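Local coordinates for protein collagen alpha-1(XV) chain (PDB 3N3F) that probably brings three alpha chains together as the trimerization domain of a basement-membrane multiplexin collagen, at residues Val3-Asn8 with Phe24-Asp29. Sequence-based numbering, arbitrary orientation.
Sequences VTAFSN and FIYLRD
A beta-alpha-beta unit, in which two parallel neighbouring strands are linked through a helix, is illustrated in the collagen XV trimerization domain by strand 3-6 beside strand 23-27. Their short axes approach to 4.5 Å and are inclined to each other by 33°, with V3, T4, A5 and F6 in register with F24, I25, Y26 and L27. The bonds zigzag between the backbones: T4 N donates to F24 O, Y26 N to T4 O, F6 N to Y26 O at 3.0 Å, and R28 N to F6 O. Beyond the strand ends D29 N continues the series to S7 O at 2.9 Å.

The two faces of the sheet serve different neighbours. On the face of F6 and I25, the methyl CG2 of I25 reaches the rim of the phenylalanine ring in its plane, 3.4 Å from F6 CD2. F6 CG stands anti to the carbonyl carbon, beside the backbone N (chi1 -67°), and the ring touches D11 and M12 of the connecting helix 9-13; L27 CD2 packs against F6 CB at 4.1 Å. The opposite face carries V3, A5, F24 and Y26. There A5 CB lies 4.0 Å from Y26 CB, while the F24 ring leads away from strand 3-6 to meet the F24 rings of both other subunits edge-to-face. Y26 OH is hydrogen-bonded to E21 of the second subunit, so this face takes part in building the trimer.

Past the strands, the R28 side chain bends at chi3 (-61°) and lays one guanidinium face over the F6-S7 peptide, with S7 N 3.4 Å from its plane and offset toward the rim.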
ATOM      1  N   VAL A   3       1.088  -0.413  -9.566  1.00 23.08           N
ATOM      2  CA  VAL A   3      -0.196  -1.019  -9.246  1.00 20.41           C
ATOM      3  C   VAL A   3      -0.929  -1.521 -10.482  1.00 18.59           C
ATOM      4  O   VAL A   3      -0.964  -0.859 -11.520  1.00 15.03           O
ATOM      5  CB  VAL A   3      -1.108  -0.021  -8.484  1.00 29.15           C
ATOM      6  CG1 VAL A   3      -1.135   1.310  -9.206  1.00 32.44           C
ATOM      7  CG2 VAL A   3      -2.521  -0.580  -8.361  1.00 28.44           C
ATOM      8  N   THR A   4      -1.501  -2.711 -10.362  1.00 18.11           N
ATOM      9  CA  THR A   4      -2.261  -3.310 -11.449  1.00 17.37           C
ATOM     10  C   THR A   4      -3.517  -3.903 -10.827  1.00 16.77           C
ATOM     11  O   THR A   4      -3.739  -3.749  -9.626  1.00 14.84           O
ATOM     12  CB  THR A   4      -1.451  -4.408 -12.171  1.00 20.44           C
ATOM     13  OG1 THR A   4      -2.221  -4.919 -13.267  1.00 21.09           O
ATOM     14  CG2 THR A   4      -1.104  -5.546 -11.217  1.00 21.11           C
ATOM     15  N   ALA A   5      -4.335  -4.582 -11.628  1.00 17.39           N
ATOM     16  CA  ALA A   5      -5.570  -5.152 -11.104  1.00 16.19           C
ATOM     17  C   ALA A   5      -6.065  -6.399 -11.827  1.00 17.51           C
ATOM     18  O   ALA A   5      -5.633  -6.713 -12.932  1.00 16.43           O
ATOM     19  CB  ALA A   5      -6.663  -4.088 -11.119  1.00 20.60           C
ATOM     20  N   PHE A   6      -6.983  -7.102 -11.172  1.00 16.22           N
ATOM     21  CA  PHE A   6      -7.598  -8.304 -11.721  1.00 16.23           C
ATOM     22  C   PHE A   6      -9.067  -8.233 -11.327  1.00 17.06           C
ATOM     23  O   PHE A   6      -9.423  -7.521 -10.391  1.00 15.90           O
ATOM     24  CB  PHE A   6      -6.960  -9.562 -11.122  1.00 14.03           C
ATOM     25  CG  PHE A   6      -5.528  -9.773 -11.532  1.00 15.39           C
ATOM     26  CD1 PHE A   6      -5.217 -10.343 -12.763  1.00 16.08           C
ATOM     27  CD2 PHE A   6      -4.487  -9.378 -10.694  1.00 15.57           C
ATOM     28  CE1 PHE A   6      -3.887 -10.517 -13.153  1.00 16.35           C
ATOM     29  CE2 PHE A   6      -3.157  -9.546 -11.074  1.00 16.25           C
ATOM     30  CZ  PHE A   6      -2.856 -10.117 -12.307  1.00 15.90           C
ATOM     31  N   SER A   7      -9.921  -8.959 -12.037  1.00 17.59           N
ATOM     32  CA  SER A   7     -11.338  -8.950 -11.710  1.00 20.13           C
ATOM     33  C   SER A   7     -11.521  -9.487 -10.299  1.00 19.73           C
ATOM     34  O   SER A   7     -12.213  -8.883  -9.478  1.00 19.68           O
ATOM     35  CB  SER A   7     -12.127  -9.817 -12.696  1.00 37.77           C
ATOM     36  OG  SER A   7     -12.142  -9.248 -13.993  1.00 43.48           O
ATOM     37  N   ASN A   8     -10.874 -10.614 -10.022  1.00 14.91           N
ATOM     38  CA  ASN A   8     -10.970 -11.256  -8.716  1.00 14.40           C
ATOM     39  C   ASN A   8      -9.698 -12.015  -8.341  1.00 14.12           C
ATOM     40  O   ASN A   8      -8.733 -12.058  -9.108  1.00  8.63           O
ATOM     41  CB  ASN A   8     -12.163 -12.206  -8.701  1.00 23.15           C
ATOM     42  CG  ASN A   8     -12.235 -13.054  -9.947  1.00 22.87           C
ATOM     43  OD1 ASN A   8     -13.240 -13.045 -10.652  1.00 29.10           O
ATOM     44  ND2 ASN A   8     -11.165 -13.788 -10.231  1.00 21.12           N
ATOM     45  N   PHE A  24       1.636  -3.766  -6.324  1.00 16.34           N
ATOM     46  CA  PHE A  24       0.356  -3.796  -5.629  1.00 15.00           C
ATOM     47  C   PHE A  24      -0.727  -4.314  -6.573  1.00 12.89           C
ATOM     48  O   PHE A  24      -0.756  -3.953  -7.748  1.00 13.62           O
ATOM     49  CB  PHE A  24       0.001  -2.400  -5.122  1.00 16.25           C
ATOM     50  CG  PHE A  24       0.770  -1.995  -3.897  1.00 16.96           C
ATOM     51  CD1 PHE A  24       0.378  -2.438  -2.640  1.00 17.90           C
ATOM     52  CD2 PHE A  24       1.897  -1.189  -4.002  1.00 18.53           C
ATOM     53  CE1 PHE A  24       1.098  -2.084  -1.495  1.00 20.82           C
ATOM     54  CE2 PHE A  24       2.626  -0.828  -2.868  1.00 21.30           C
ATOM     55  CZ  PHE A  24       2.223  -1.279  -1.613  1.00 23.80           C
ATOM     56  N   ILE A  25      -1.612  -5.161  -6.051  1.00 14.19           N
ATOM     57  CA  ILE A  25      -2.680  -5.754  -6.853  1.00 12.35           C
ATOM     58  C   ILE A  25      -4.077  -5.444  -6.321  1.00 12.62           C
ATOM     59  O   ILE A  25      -4.429  -5.818  -5.207  1.00 14.24           O
ATOM     60  CB  ILE A  25      -2.525  -7.290  -6.924  1.00 14.09           C
ATOM     61  CG1 ILE A  25      -1.144  -7.653  -7.473  1.00 14.82           C
ATOM     62  CG2 ILE A  25      -3.628  -7.881  -7.799  1.00 13.77           C
ATOM     63  CD1 ILE A  25      -0.877  -9.147  -7.512  1.00 15.53           C
ATOM     64  N   TYR A  26      -4.875  -4.773  -7.139  1.00 12.31           N
ATOM     65  CA  TYR A  26      -6.235  -4.408  -6.770  1.00 14.34           C
ATOM     66  C   TYR A  26      -7.220  -5.412  -7.350  1.00 15.61           C
ATOM     67  O   TYR A  26      -7.125  -5.777  -8.520  1.00 18.65           O
ATOM     68  CB  TYR A  26      -6.544  -3.006  -7.303  1.00 12.63           C
ATOM     69  CG  TYR A  26      -7.950  -2.488  -7.054  1.00 16.41           C
ATOM     70  CD1 TYR A  26      -8.477  -2.423  -5.765  1.00 13.60           C
ATOM     71  CD2 TYR A  26      -8.707  -1.959  -8.100  1.00 15.16           C
ATOM     72  CE1 TYR A  26      -9.716  -1.830  -5.521  1.00 17.22           C
ATOM     73  CE2 TYR A  26      -9.948  -1.364  -7.867  1.00 17.66           C
ATOM     74  CZ  TYR A  26     -10.442  -1.299  -6.575  1.00 18.48           C
ATOM     75  OH  TYR A  26     -11.639  -0.671  -6.332  1.00 19.05           O
ATOM     76  N   LEU A  27      -8.150  -5.880  -6.526  1.00 15.39           N
ATOM     77  CA  LEU A  27      -9.164  -6.813  -7.000  1.00 17.38           C
ATOM     78  C   LEU A  27     -10.444  -6.002  -7.151  1.00 19.00           C
ATOM     79  O   LEU A  27     -11.065  -5.612  -6.163  1.00 19.03           O
ATOM     80  CB  LEU A  27      -9.359  -7.960  -6.006  1.00 20.06           C
ATOM     81  CG  LEU A  27      -8.105  -8.793  -5.715  1.00 18.20           C
ATOM     82  CD1 LEU A  27      -8.502 -10.035  -4.934  1.00 19.63           C
ATOM     83  CD2 LEU A  27      -7.422  -9.198  -7.021  1.00 19.70           C
ATOM     84  N   ARG A  28     -10.816  -5.737  -8.401  1.00 21.80           N
ATOM     85  CA  ARG A  28     -11.991  -4.934  -8.714  1.00 25.15           C
ATOM     86  C   ARG A  28     -13.288  -5.403  -8.068  1.00 24.93           C
ATOM     87  O   ARG A  28     -14.012  -4.605  -7.475  1.00 25.91           O
ATOM     88  CB  ARG A  28     -12.174  -4.842 -10.238  1.00 24.54           C
ATOM     89  CG  ARG A  28     -11.006  -4.174 -10.968  1.00 24.78           C
ATOM     90  CD  ARG A  28     -11.362  -3.827 -12.409  1.00 25.99           C
ATOM     91  NE  ARG A  28     -11.708  -5.004 -13.205  1.00 28.15           N
ATOM     92  CZ  ARG A  28     -10.832  -5.753 -13.872  1.00 29.58           C
ATOM     93  NH1 ARG A  28      -9.538  -5.458 -13.855  1.00 29.06           N
ATOM     94  NH2 ARG A  28     -11.256  -6.807 -14.556  1.00 30.04           N
ATOM     95  N   ASP A  29     -13.575  -6.695  -8.169  1.00 28.90           N
ATOM     96  CA  ASP A  29     -14.803  -7.249  -7.609  1.00 30.23           C
ATOM     97  C   ASP A  29     -14.979  -7.098  -6.099  1.00 28.84           C
ATOM     98  O   ASP A  29     -16.064  -6.749  -5.634  1.00 30.42           O
ATOM     99  CB  ASP A  29     -14.931  -8.724  -8.001  1.00 36.89           C
ATOM    100  CG  ASP A  29     -15.326  -8.906  -9.457  1.00 41.65           C
ATOM    101  OD1 ASP A  29     -14.742  -8.229 -10.331  1.00 42.24           O
ATOM    102  OD2 ASP A  29     -16.221  -9.736  -9.731  1.00 45.05           O
TER